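Local coordinates for protein 4-hydroxyphenylpyruvate dioxygenase (PDB 5HMQ) that converts 3-dehydroshikimate to protocatechuate using a divalent metal ion, in a barrel domain fused to a dioxygenase-like domain that shows no hydroxyphenylpyruvate or protocatechuate dioxygenase activity, at residues C[7-12]-C[35-40]; C[233-238]-C[279-284]; C[297-302]-C[422-427]; C[460-463]-C[467-470]. One frame throughout, in Å; residues are numbered along the deposited sequence.

In the fold
The four contacts follow one another along the chain, each closing before the next opens, and none touches another. Contact 1 belongs to the eight-stranded parallel barrel of the dehydratase domain. Contact 2, its centre about 28 Å from that of contact 1, ties a loop of the same barrel to the chain leaving it for the second domain. Contacts 3 and 4 lie in the first and second glyoxalase-like modules of the dioxygenase-like part, their centres about 24 Å apart. Contacts 1 and 3, about 49 Å apart between centres, fall on opposite sides of the chain's centre. Contact 4 is nearer the middle, where its helix packs on helix 252-276 of the barrel domain and so joins the two parts.

Contact 1 of 4, residues C[7-12]-C[35-40]; sequences IATVSL and ENDLLY
The hydroxyl of T9 meets the carboxylate of D37 in a short hydrogen bond, with OG1 of T9 donating to OD2 of D37 at 2.6 Å. It reaches that oxygen on the anti side, 20° out of the carboxylate plane, while the two side chains run antiparallel past one another. A chi1 of 52° tucks OG1 of T9 in over the backbone, flanked by N and C, and turns it to the helix 35-40. CB of T9 also comes within 3.1 Å of OD2 of D37; OD2 is thus the atom of the carboxylate that touches T9.

Further out, both groups have second partners. OG1 of T9 accepts from the backbone N of F34, just ahead of the helix, and OD1 of D37 forms a salt bridge with K19. The same K19 amine is hydrogen-bonded to the carbonyl oxygens of T9 and L12, so it probably fixes the 3-10 turn and the carboxylate together. V10 lies close to the metal ligand E241, whereas N36 and Y40 are hydrogen-bonded to a neighbouring subunit.

Strand 6-8, which leads into this turn, and strand 30-34, which leads into helix 35-40, are adjacent parallel strands of the barrel.

Contact 2 of 4, residues C[233-238]-C[279-284]; sequences GYRGPL and TPIEPG
This contact joins two connections of the dehydratase barrel: residues 233-238 carry the chain from helix 222-231 into strand 238-240, the eighth of the barrel, and residues 279-284 follow helix 252-276 on the way to the second domain. A loop running from helix to strand lies at the end of a TIM barrel remote from the catalytic one, and the contact is accordingly away from the metal site.

R235 and E282 approach from opposite directions and form a side-on, two-pronged salt bridge. NH2 of R235 donates to OE1 of E282 at 3.1 Å along a nearly straight bond (173°), while NE of R235 donates to OE2 of E282 at 3.2 Å. Both acceptors lie near the guanidinium plane, but the carboxylate is turned 28° against it, and NE approaches OE2 from above the carboxylate plane. Bends at chi2 in both side chains bring the carboxylate to the NE/NH2 edge of the guanidinium. One face of the guanidinium is taken by I281, whose CD1 lies 3.7 Å from CZ of R235.

NH1 of R235 donates to the backbone O of Y234 at 2.7 Å and also to the O of L230. All three nitrogens are engaged, which probably restrains the rotation of the group. I281 in turn packs on L230 of helix 222-231, while Y234 lies against I189 and V192 of strand 189-194.

Contact 3 of 4, residues C[297-302]-C[422-427]; sequences GVEFLE and TLYDTD
E299 and F300 both face A368 in a classic beta bulge of strand 295-304, and from there their side chains point toward the short helix 424-427, with about 10.0 Å between CA of E299 and CA of L423. Y424 spans the gap. Its OH donates to OE2 of E299; the modelled 2.4 Å is shorter than expected, and the exact length is doubtful. That oxygen lies close to the plane of the phenol ring, with the carboxylate plane turned 44° from it. A bend at chi2 (53°) swings the carboxylate of E299 up to the hydroxyl, and its other oxygen, OE1, forms a salt bridge with R370.

The phenol oxygen also sits at the edge of the F300 ring, 3.3 Å from CD2 of F300, while CE1 of Y424 comes to 4.1 Å from the same carbon. L423 comes in roughly perpendicular to F300, with CD2 of L423 4.2 Å from CE2 of F300. Behind them, N of Y424 donates to OG1 of T422 at 2.7 Å, a capping bond at the turn leading into the helix.

Strand 428-430 follows directly in the chain, and this buried polar and aromatic cluster joins the last helix and strand of the first glyoxalase-like module to its opening strand, part of the mixed sheet of that fold.

Contact 4 of 4, residues C[460-463]-C[467-470]; sequences LFYK and DFAA
Helix 455-465 ends in a tight reversal into strand 469-474, bringing CA of K463 and CA of F468 to 4.4 Å. D467 adopts left-handed backbone angles (56/41), which turn the chain back so that N of F468 can donate to the carbonyl O of Y462 at 3.2 Å. The bond is nearly straight (168°), with the donor tilted from the carbonyl plane. Beside it, CA of D467 makes a CA-H...O contact of 3.1 Å with O of K463.

Above this turn the side chains of Y462 and F468 leave the backbone as neighbours in a common direction. Their planes are only 27° apart, but with centroids 5.2 Å apart the rings are slid past one another and barely overlap. CD1 of Y462 does the touching, lying over one face of F468 toward its rim, 3.7 Å from CE2 of F468. CD2 of F461 lies over one face of Y462, toward its rim, and both Y462 and F468 pack on L488 of strand 484-489.

K463 departs in another direction. Its side chain stretches out fully, and its methylenes run alongside the chain entering the strand, with CG of K463 3.5 Å from O of F468. Its amine then reaches the backbone O of G216, in the dehydratase barrel, and its side chain touches Y265 of helix 252-276.

The chemistry therefore divides the work: a helix-end carbonyl is satisfied by the returning chain, an offset aromatic pair packs against L488 of the sheet within the second VOC module, and the lysine spends its apolar length on the turn before its charged end bonds to the other domain.

Contact 1 of 4, residues C[7-12]-C[35-40]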
loop_
_atom_site.group_PDB
_atom_site.type_symbol
_atom_site.label_atom_id
_atom_site.label_comp_id
_atom_site.label_asym_id
_atom_site.label_seq_id
_atom_site.Cartn_x
_atom_site.Cartn_y
_atom_site.Cartn_z
ATOM N N ILE C 7 -11.126 -7.323 17.795
ATOM C CA ILE C 7 -11.071 -7.104 16.354
ATOM C C ILE C 7 -10.970 -8.460 15.670
ATOM O O ILE C 7 -10.264 -9.356 16.141
ATOM C CB ILE C 7 -9.897 -6.174 15.971
ATOM C CG1 ILE C 7 -9.798 -6.021 14.444
ATOM C CG2 ILE C 7 -8.592 -6.676 16.560
ATOM C CD1 ILE C 7 -8.777 -4.983 14.009
ATOM N N ALA C 8 -11.699 -8.619 14.567
ATOM C CA ALA C 8 -11.640 -9.867 13.814
ATOM C C ALA C 8 -10.320 -9.971 13.058
ATOM O O ALA C 8 -9.808 -8.982 12.527
ATOM C CB ALA C 8 -12.815 -9.968 12.841
ATOM N N THR C 9 -9.762 -11.184 13.018
ATOM C CA THR C 9 -8.485 -11.389 12.337
ATOM C C THR C 9 -8.586 -11.110 10.844
ATOM O O THR C 9 -7.580 -10.783 10.206
ATOM C CB THR C 9 -7.975 -12.810 12.573
ATOM O OG1 THR C 9 -9.000 -13.750 12.232
ATOM C CG2 THR C 9 -7.558 -13.003 14.014
ATOM N N VAL C 10 -9.782 -11.240 10.266
ATOM C CA VAL C 10 -9.963 -10.941 8.851
ATOM C C VAL C 10 -9.721 -9.464 8.551
ATOM O O VAL C 10 -9.543 -9.091 7.387
ATOM C CB VAL C 10 -11.369 -11.390 8.393
ATOM C CG1 VAL C 10 -12.433 -10.414 8.870
ATOM C CG2 VAL C 10 -11.415 -11.573 6.879
ATOM N N SER C 11 -9.696 -8.610 9.578
ATOM C CA SER C 11 -9.437 -7.187 9.394
ATOM C C SER C 11 -7.968 -6.873 9.150
ATOM O O SER C 11 -7.644 -5.726 8.822
ATOM C CB SER C 11 -9.928 -6.398 10.614
ATOM O OG SER C 11 -11.285 -6.688 10.900
ATOM N N LEU C 12 -7.079 -7.849 9.300
ATOM C CA LEU C 12 -5.647 -7.650 9.151
ATOM C C LEU C 12 -5.100 -8.626 8.119
ATOM O O LEU C 12 -5.779 -9.563 7.691
ATOM C CB LEU C 12 -4.917 -7.840 10.487
ATOM C CG LEU C 12 -5.438 -7.075 11.702
ATOM C CD1 LEU C 12 -4.677 -7.489 12.956
ATOM C CD2 LEU C 12 -5.342 -5.577 11.482
ATOM N N GLU C 35 -12.338 -18.230 10.756
ATOM C CA GLU C 35 -12.025 -19.646 10.572
ATOM C C GLU C 35 -10.985 -19.859 9.479
ATOM O O GLU C 35 -10.124 -20.740 9.598
ATOM C CB GLU C 35 -13.290 -20.440 10.245
ATOM C CG GLU C 35 -13.018 -21.930 10.101
ATOM C CD GLU C 35 -14.275 -22.753 9.942
ATOM O OE1 GLU C 35 -15.289 -22.206 9.463
ATOM O OE2 GLU C 35 -14.242 -23.953 10.291
ATOM N N ASN C 36 -11.051 -19.072 8.401
ATOM C CA ASN C 36 -10.093 -19.238 7.311
ATOM C C ASN C 36 -8.664 -19.006 7.783
ATOM O O ASN C 36 -7.728 -19.602 7.241
ATOM C CB ASN C 36 -10.435 -18.298 6.155
ATOM C CG ASN C 36 -9.835 -18.753 4.835
ATOM O OD1 ASN C 36 -9.877 -19.936 4.495
ATOM N ND2 ASN C 36 -9.265 -17.815 4.087
ATOM N N ASP C 37 -8.475 -18.143 8.785
ATOM C CA ASP C 37 -7.138 -17.923 9.331
ATOM C C ASP C 37 -6.609 -19.168 10.033
ATOM O O ASP C 37 -5.411 -19.466 9.954
ATOM C CB ASP C 37 -7.154 -16.730 10.286
ATOM C CG ASP C 37 -7.248 -15.402 9.560
ATOM O OD1 ASP C 37 -6.545 -15.231 8.544
ATOM O OD2 ASP C 37 -8.039 -14.537 9.986
ATOM N N LEU C 38 -7.481 -19.904 10.729
ATOM C CA LEU C 38 -7.071 -21.178 11.319
ATOM C C LEU C 38 -6.659 -22.173 10.245
ATOM O O LEU C 38 -5.720 -22.956 10.437
ATOM C CB LEU C 38 -8.199 -21.771 12.163
ATOM C CG LEU C 38 -8.440 -21.249 13.576
ATOM C CD1 LEU C 38 -9.495 -22.101 14.265
ATOM C CD2 LEU C 38 -7.148 -21.247 14.371
ATOM N N LEU C 39 -7.361 -22.163 9.109
ATOM C CA LEU C 39 -7.112 -23.146 8.060
ATOM C C LEU C 39 -5.695 -23.035 7.516
ATOM O O LEU C 39 -5.089 -24.047 7.148
ATOM C CB LEU C 39 -8.140 -22.964 6.945
ATOM C CG LEU C 39 -8.254 -24.032 5.863
ATOM C CD1 LEU C 39 -8.649 -25.362 6.485
ATOM C CD2 LEU C 39 -9.282 -23.603 4.828
ATOM N N TYR C 40 -5.155 -21.820 7.462
ATOM C CA TYR C 40 -3.811 -21.575 6.960
ATOM C C TYR C 40 -2.748 -21.617 8.048
ATOM O O TYR C 40 -1.556 -21.568 7.728
ATOM C CB TYR C 40 -3.767 -20.225 6.238
ATOM C CG TYR C 40 -4.429 -20.256 4.877
ATOM C CD1 TYR C 40 -5.812 -20.292 4.757
ATOM C CD2 TYR C 40 -3.670 -20.239 3.713
ATOM C CE1 TYR C 40 -6.421 -20.321 3.519
ATOM C CE2 TYR C 40 -4.271 -20.262 2.470
ATOM C CZ TYR C 40 -5.647 -20.305 2.378
ATOM O OH TYR C 40 -6.248 -20.330 1.141
#

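Contact 2 of 4, residues C[233-238]-C[279-284]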
loop_
_atom_site.group_PDB
_atom_site.type_symbol
_atom_site.label_atom_id
_atom_site.label_comp_id
_atom_site.label_asym_id
_atom_site.label_seq_id
_atom_site.Cartn_x
_atom_site.Cartn_y
_atom_site.Cartn_z
ATOM N N GLY C 233 -28.391 -1.440 28.037
ATOM C CA GLY C 233 -27.598 -1.966 29.125
ATOM C C GLY C 233 -26.464 -2.869 28.689
ATOM O O GLY C 233 -25.639 -3.250 29.531
ATOM N N TYR C 234 -26.408 -3.229 27.405
ATOM C CA TYR C 234 -25.341 -4.077 26.884
ATOM C C TYR C 234 -23.970 -3.491 27.193
ATOM O O TYR C 234 -23.689 -2.329 26.886
ATOM C CB TYR C 234 -25.520 -4.262 25.373
ATOM C CG TYR C 234 -24.410 -5.037 24.692
ATOM C CD1 TYR C 234 -24.403 -6.426 24.692
ATOM C CD2 TYR C 234 -23.394 -4.381 24.012
ATOM C CE1 TYR C 234 -23.393 -7.137 24.062
ATOM C CE2 TYR C 234 -22.382 -5.084 23.379
ATOM C CZ TYR C 234 -22.389 -6.462 23.406
ATOM O OH TYR C 234 -21.386 -7.165 22.775
ATOM N N ARG C 235 -23.117 -4.309 27.814
ATOM C CA ARG C 235 -21.735 -3.935 28.089
ATOM C C ARG C 235 -20.765 -5.010 27.614
ATOM O O ARG C 235 -19.638 -5.088 28.112
ATOM C CB ARG C 235 -21.530 -3.647 29.579
ATOM C CG ARG C 235 -22.418 -2.534 30.122
ATOM C CD ARG C 235 -22.054 -1.191 29.506
ATOM N NE ARG C 235 -22.868 -0.097 30.028
ATOM C CZ ARG C 235 -24.016 0.308 29.492
ATOM N NH1 ARG C 235 -24.495 -0.288 28.409
ATOM N NH2 ARG C 235 -24.685 1.315 30.037
ATOM N N GLY C 236 -21.181 -5.835 26.656
ATOM C CA GLY C 236 -20.354 -6.899 26.140
ATOM C C GLY C 236 -19.280 -6.395 25.201
ATOM O O GLY C 236 -18.956 -5.204 25.168
ATOM N N PRO C 237 -18.705 -7.300 24.413
ATOM C CA PRO C 237 -17.576 -6.920 23.555
ATOM C C PRO C 237 -17.978 -5.902 22.496
ATOM O O PRO C 237 -19.085 -5.938 21.952
ATOM C CB PRO C 237 -17.148 -8.250 22.921
ATOM C CG PRO C 237 -17.710 -9.307 23.817
ATOM C CD PRO C 237 -18.995 -8.741 24.337
ATOM N N LEU C 238 -17.051 -4.982 22.217
ATOM C CA LEU C 238 -17.165 -4.016 21.124
ATOM C C LEU C 238 -16.038 -4.288 20.137
ATOM O O LEU C 238 -14.864 -4.118 20.478
ATOM C CB LEU C 238 -17.089 -2.580 21.638
ATOM C CG LEU C 238 -17.173 -1.497 20.563
ATOM C CD1 LEU C 238 -18.568 -1.405 19.964
ATOM C CD2 LEU C 238 -16.703 -0.159 21.111
ATOM N N THR C 279 -29.680 11.033 27.627
ATOM C CA THR C 279 -29.623 9.660 28.139
ATOM C C THR C 279 -28.167 9.259 28.360
ATOM O O THR C 279 -27.659 8.335 27.720
ATOM C CB THR C 279 -30.321 8.686 27.188
ATOM O OG1 THR C 279 -29.670 8.706 25.913
ATOM C CG2 THR C 279 -31.798 9.030 27.020
ATOM N N PRO C 280 -27.456 9.950 29.254
ATOM C CA PRO C 280 -26.029 9.663 29.438
ATOM C C PRO C 280 -25.807 8.271 30.011
ATOM O O PRO C 280 -26.722 7.597 30.491
ATOM C CB PRO C 280 -25.558 10.747 30.416
ATOM C CG PRO C 280 -26.648 11.777 30.424
ATOM C CD PRO C 280 -27.910 11.021 30.156
ATOM N N ILE C 281 -24.552 7.846 29.951
ATOM C CA ILE C 281 -24.141 6.523 30.390
ATOM C C ILE C 281 -23.329 6.696 31.668
ATOM O O ILE C 281 -22.808 7.778 31.958
ATOM C CB ILE C 281 -23.330 5.792 29.294
ATOM C CG1 ILE C 281 -23.205 4.295 29.589
ATOM C CG2 ILE C 281 -21.954 6.430 29.125
ATOM C CD1 ILE C 281 -22.451 3.528 28.517
ATOM N N GLU C 282 -23.243 5.626 32.454
ATOM C CA GLU C 282 -22.471 5.694 33.684
ATOM C C GLU C 282 -21.005 5.974 33.358
ATOM O O GLU C 282 -20.488 5.485 32.346
ATOM C CB GLU C 282 -22.596 4.401 34.495
ATOM C CG GLU C 282 -21.875 3.190 33.918
ATOM C CD GLU C 282 -22.778 2.311 33.079
ATOM O OE1 GLU C 282 -23.795 2.821 32.562
ATOM O OE2 GLU C 282 -22.473 1.108 32.942
ATOM N N PRO C 283 -20.319 6.786 34.162
ATOM C CA PRO C 283 -18.922 7.110 33.856
ATOM C C PRO C 283 -18.044 5.868 33.923
ATOM O O PRO C 283 -18.384 4.862 34.549
ATOM C CB PRO C 283 -18.533 8.128 34.937
ATOM C CG PRO C 283 -19.550 7.989 36.010
ATOM C CD PRO C 283 -20.792 7.408 35.411
ATOM N N GLY C 284 -16.898 5.950 33.251
ATOM C CA GLY C 284 -15.921 4.883 33.261
ATOM C C GLY C 284 -16.104 3.813 32.207
ATOM O O GLY C 284 -15.293 2.880 32.153
#

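Contact 3 of 4, residues C[297-302]-C[422-427]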
loop_
_atom_site.group_PDB
_atom_site.type_symbol
_atom_site.label_atom_id
_atom_site.label_comp_id
_atom_site.label_asym_id
_atom_site.label_seq_id
_atom_site.Cartn_x
_atom_site.Cartn_y
_atom_site.Cartn_z
ATOM N N GLY C 297 -5.852 28.988 13.235
ATOM C CA GLY C 297 -5.089 28.881 12.007
ATOM C C GLY C 297 -3.675 28.367 12.219
ATOM O O GLY C 297 -3.320 27.804 13.262
ATOM N N VAL C 298 -2.858 28.562 11.189
ATOM C CA VAL C 298 -1.479 28.085 11.168
ATOM C C VAL C 298 -0.566 29.167 11.728
ATOM O O VAL C 298 -0.624 30.325 11.298
ATOM C CB VAL C 298 -1.058 27.695 9.741
ATOM C CG1 VAL C 298 0.423 27.351 9.701
ATOM C CG2 VAL C 298 -1.897 26.532 9.236
ATOM N N GLU C 299 0.279 28.791 12.691
ATOM C CA GLU C 299 1.273 29.730 13.200
ATOM C C GLU C 299 2.404 29.930 12.199
ATOM O O GLU C 299 2.739 31.068 11.849
ATOM C CB GLU C 299 1.818 29.255 14.546
ATOM C CG GLU C 299 2.900 30.163 15.106
ATOM C CD GLU C 299 2.472 31.617 15.174
ATOM O OE1 GLU C 299 1.369 31.897 15.687
ATOM O OE2 GLU C 299 3.238 32.481 14.701
ATOM N N PHE C 300 3.010 28.841 11.730
ATOM C CA PHE C 300 3.982 28.954 10.652
ATOM C C PHE C 300 4.106 27.624 9.924
ATOM O O PHE C 300 3.743 26.566 10.444
ATOM C CB PHE C 300 5.356 29.435 11.154
ATOM C CG PHE C 300 6.029 28.506 12.136
ATOM C CD1 PHE C 300 6.672 27.352 11.708
ATOM C CD2 PHE C 300 6.066 28.820 13.485
ATOM C CE1 PHE C 300 7.299 26.514 12.610
ATOM C CE2 PHE C 300 6.699 27.990 14.391
ATOM C CZ PHE C 300 7.313 26.834 13.955
ATOM N N LEU C 301 4.618 27.707 8.700
ATOM C CA LEU C 301 5.011 26.550 7.914
ATOM C C LEU C 301 6.527 26.432 7.943
ATOM O O LEU C 301 7.237 27.436 7.832
ATOM C CB LEU C 301 4.523 26.676 6.468
ATOM C CG LEU C 301 3.020 26.842 6.231
ATOM C CD1 LEU C 301 2.726 26.968 4.743
ATOM C CD2 LEU C 301 2.247 25.675 6.824
ATOM N N GLU C 302 7.022 25.210 8.122
ATOM C CA GLU C 302 8.454 24.935 8.135
ATOM C C GLU C 302 8.799 24.057 6.937
ATOM O O GLU C 302 8.295 22.936 6.819
ATOM C CB GLU C 302 8.881 24.258 9.437
ATOM C CG GLU C 302 10.384 24.023 9.535
ATOM C CD GLU C 302 10.798 23.306 10.810
ATOM O OE1 GLU C 302 9.916 22.987 11.635
ATOM O OE2 GLU C 302 12.011 23.058 10.983
ATOM N N THR C 422 6.995 36.892 21.513
ATOM C CA THR C 422 6.618 35.814 20.595
ATOM C C THR C 422 7.542 34.605 20.626
ATOM O O THR C 422 8.190 34.321 21.629
ATOM C CB THR C 422 6.577 36.336 19.152
ATOM O OG1 THR C 422 7.890 36.287 18.586
ATOM C CG2 THR C 422 6.062 37.786 19.108
ATOM N N LEU C 423 7.573 33.867 19.518
ATOM C CA LEU C 423 8.565 32.824 19.277
ATOM C C LEU C 423 9.687 33.303 18.371
ATOM O O LEU C 423 10.801 32.771 18.431
ATOM C CB LEU C 423 7.889 31.591 18.652
ATOM C CG LEU C 423 8.672 30.398 18.100
ATOM C CD1 LEU C 423 7.849 29.120 18.257
ATOM C CD2 LEU C 423 9.057 30.594 16.626
ATOM N N TYR C 424 9.408 34.308 17.538
ATOM C CA TYR C 424 10.369 34.755 16.539
ATOM C C TYR C 424 11.353 35.766 17.116
ATOM O O TYR C 424 12.538 35.745 16.765
ATOM C CB TYR C 424 9.624 35.341 15.340
ATOM C CG TYR C 424 8.481 34.470 14.862
ATOM C CD1 TYR C 424 8.720 33.333 14.100
ATOM C CD2 TYR C 424 7.164 34.781 15.178
ATOM C CE1 TYR C 424 7.680 32.534 13.662
ATOM C CE2 TYR C 424 6.118 33.988 14.744
ATOM C CZ TYR C 424 6.382 32.867 13.987
ATOM O OH TYR C 424 5.342 32.076 13.553
ATOM N N ASP C 425 10.891 36.650 18.005
ATOM C CA ASP C 425 11.803 37.605 18.627
ATOM C C ASP C 425 12.874 36.916 19.458
ATOM O O ASP C 425 13.911 37.524 19.736
ATOM C CB ASP C 425 11.048 38.594 19.520
ATOM C CG ASP C 425 10.098 39.481 18.747
ATOM O OD1 ASP C 425 10.557 40.490 18.173
ATOM O OD2 ASP C 425 8.886 39.177 18.730
ATOM N N THR C 426 12.650 35.669 19.864
ATOM C CA THR C 426 13.604 34.981 20.722
ATOM C C THR C 426 14.702 34.270 19.936
ATOM O O THR C 426 15.874 34.339 20.323
ATOM C CB THR C 426 12.875 33.976 21.623
ATOM O OG1 THR C 426 11.931 33.226 20.844
ATOM C CG2 THR C 426 12.145 34.696 22.746
ATOM N N ASP C 427 14.354 33.574 18.850
ATOM C CA ASP C 427 15.350 32.783 18.133
ATOM C C ASP C 427 15.851 33.441 16.859
ATOM O O ASP C 427 16.864 32.993 16.311
ATOM C CB ASP C 427 14.787 31.409 17.770
ATOM C CG ASP C 427 13.916 30.831 18.873
ATOM O OD1 ASP C 427 12.846 30.280 18.545
ATOM O OD2 ASP C 427 14.329 30.846 20.053
#

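Contact 4 of 4, residues C[460-463]-C[467-470]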
loop_
_atom_site.group_PDB
_atom_site.type_symbol
_atom_site.label_atom_id
_atom_site.label_comp_id
_atom_site.label_asym_id
_atom_site.label_seq_id
_atom_site.Cartn_x
_atom_site.Cartn_y
_atom_site.Cartn_z
ATOM N N LEU C 460 -8.350 9.312 10.027
ATOM C CA LEU C 460 -8.593 8.991 11.430
ATOM C C LEU C 460 -7.627 9.740 12.340
ATOM O O LEU C 460 -7.994 10.143 13.450
ATOM C CB LEU C 460 -8.486 7.483 11.649
ATOM C CG LEU C 460 -8.608 6.993 13.089
ATOM C CD1 LEU C 460 -9.908 7.471 13.709
ATOM C CD2 LEU C 460 -8.529 5.480 13.128
ATOM N N PHE C 461 -6.387 9.930 11.887
ATOM C CA PHE C 461 -5.402 10.663 12.678
ATOM C C PHE C 461 -5.898 12.067 13.007
ATOM O O PHE C 461 -5.857 12.498 14.166
ATOM C CB PHE C 461 -4.072 10.711 11.916
ATOM C CG PHE C 461 -3.045 11.633 12.516
ATOM C CD1 PHE C 461 -2.208 11.197 13.529
ATOM C CD2 PHE C 461 -2.896 12.929 12.041
ATOM C CE1 PHE C 461 -1.257 12.040 14.074
ATOM C CE2 PHE C 461 -1.948 13.777 12.581
ATOM C CZ PHE C 461 -1.126 13.332 13.598
ATOM N N TYR C 462 -6.388 12.790 11.998
ATOM C CA TYR C 462 -6.829 14.163 12.213
ATOM C C TYR C 462 -8.199 14.223 12.881
ATOM O O TYR C 462 -8.456 15.121 13.690
ATOM C CB TYR C 462 -6.833 14.929 10.890
ATOM C CG TYR C 462 -5.511 15.602 10.592
ATOM C CD1 TYR C 462 -5.124 16.747 11.280
ATOM C CD2 TYR C 462 -4.647 15.093 9.631
ATOM C CE1 TYR C 462 -3.916 17.367 11.017
ATOM C CE2 TYR C 462 -3.434 15.706 9.361
ATOM C CZ TYR C 462 -3.076 16.845 10.057
ATOM O OH TYR C 462 -1.874 17.463 9.795
ATOM N N LYS C 463 -9.095 13.287 12.553
ATOM C CA LYS C 463 -10.411 13.285 13.186
ATOM C C LYS C 463 -10.314 13.033 14.686
ATOM O O LYS C 463 -11.039 13.652 15.472
ATOM C CB LYS C 463 -11.323 12.242 12.540
ATOM C CG LYS C 463 -12.016 12.698 11.272
ATOM C CD LYS C 463 -13.054 11.673 10.842
ATOM C CE LYS C 463 -13.972 12.219 9.760
ATOM N NZ LYS C 463 -14.980 11.208 9.337
ATOM N N ASP C 467 -9.782 16.394 16.444
ATOM C CA ASP C 467 -11.228 16.619 16.341
ATOM C C ASP C 467 -11.589 17.394 15.074
ATOM O O ASP C 467 -12.431 18.293 15.091
ATOM C CB ASP C 467 -11.766 17.324 17.589
ATOM C CG ASP C 467 -13.271 17.182 17.737
ATOM O OD1 ASP C 467 -13.835 16.224 17.169
ATOM O OD2 ASP C 467 -13.887 18.024 18.426
ATOM N N PHE C 468 -10.943 17.047 13.964
ATOM C CA PHE C 468 -11.360 17.568 12.672
ATOM C C PHE C 468 -12.636 16.873 12.206
ATOM O O PHE C 468 -12.994 15.790 12.677
ATOM C CB PHE C 468 -10.251 17.389 11.633
ATOM C CG PHE C 468 -9.149 18.411 11.728
ATOM C CD1 PHE C 468 -8.916 19.103 12.905
ATOM C CD2 PHE C 468 -8.348 18.680 10.631
ATOM C CE1 PHE C 468 -7.903 20.041 12.988
ATOM C CE2 PHE C 468 -7.334 19.619 10.706
ATOM C CZ PHE C 468 -7.113 20.300 11.887
ATOM N N ALA C 469 -13.322 17.508 11.258
ATOM C CA ALA C 469 -14.567 16.987 10.714
ATOM C C ALA C 469 -14.471 16.889 9.196
ATOM O O ALA C 469 -13.654 17.556 8.559
ATOM C CB ALA C 469 -15.764 17.861 11.112
ATOM N N ALA C 470 -15.328 16.042 8.629
ATOM C CA ALA C 470 -15.389 15.870 7.184
ATOM C C ALA C 470 -15.845 17.153 6.493
ATOM O O ALA C 470 -16.640 17.929 7.030
ATOM C CB ALA C 470 -16.331 14.721 6.823
#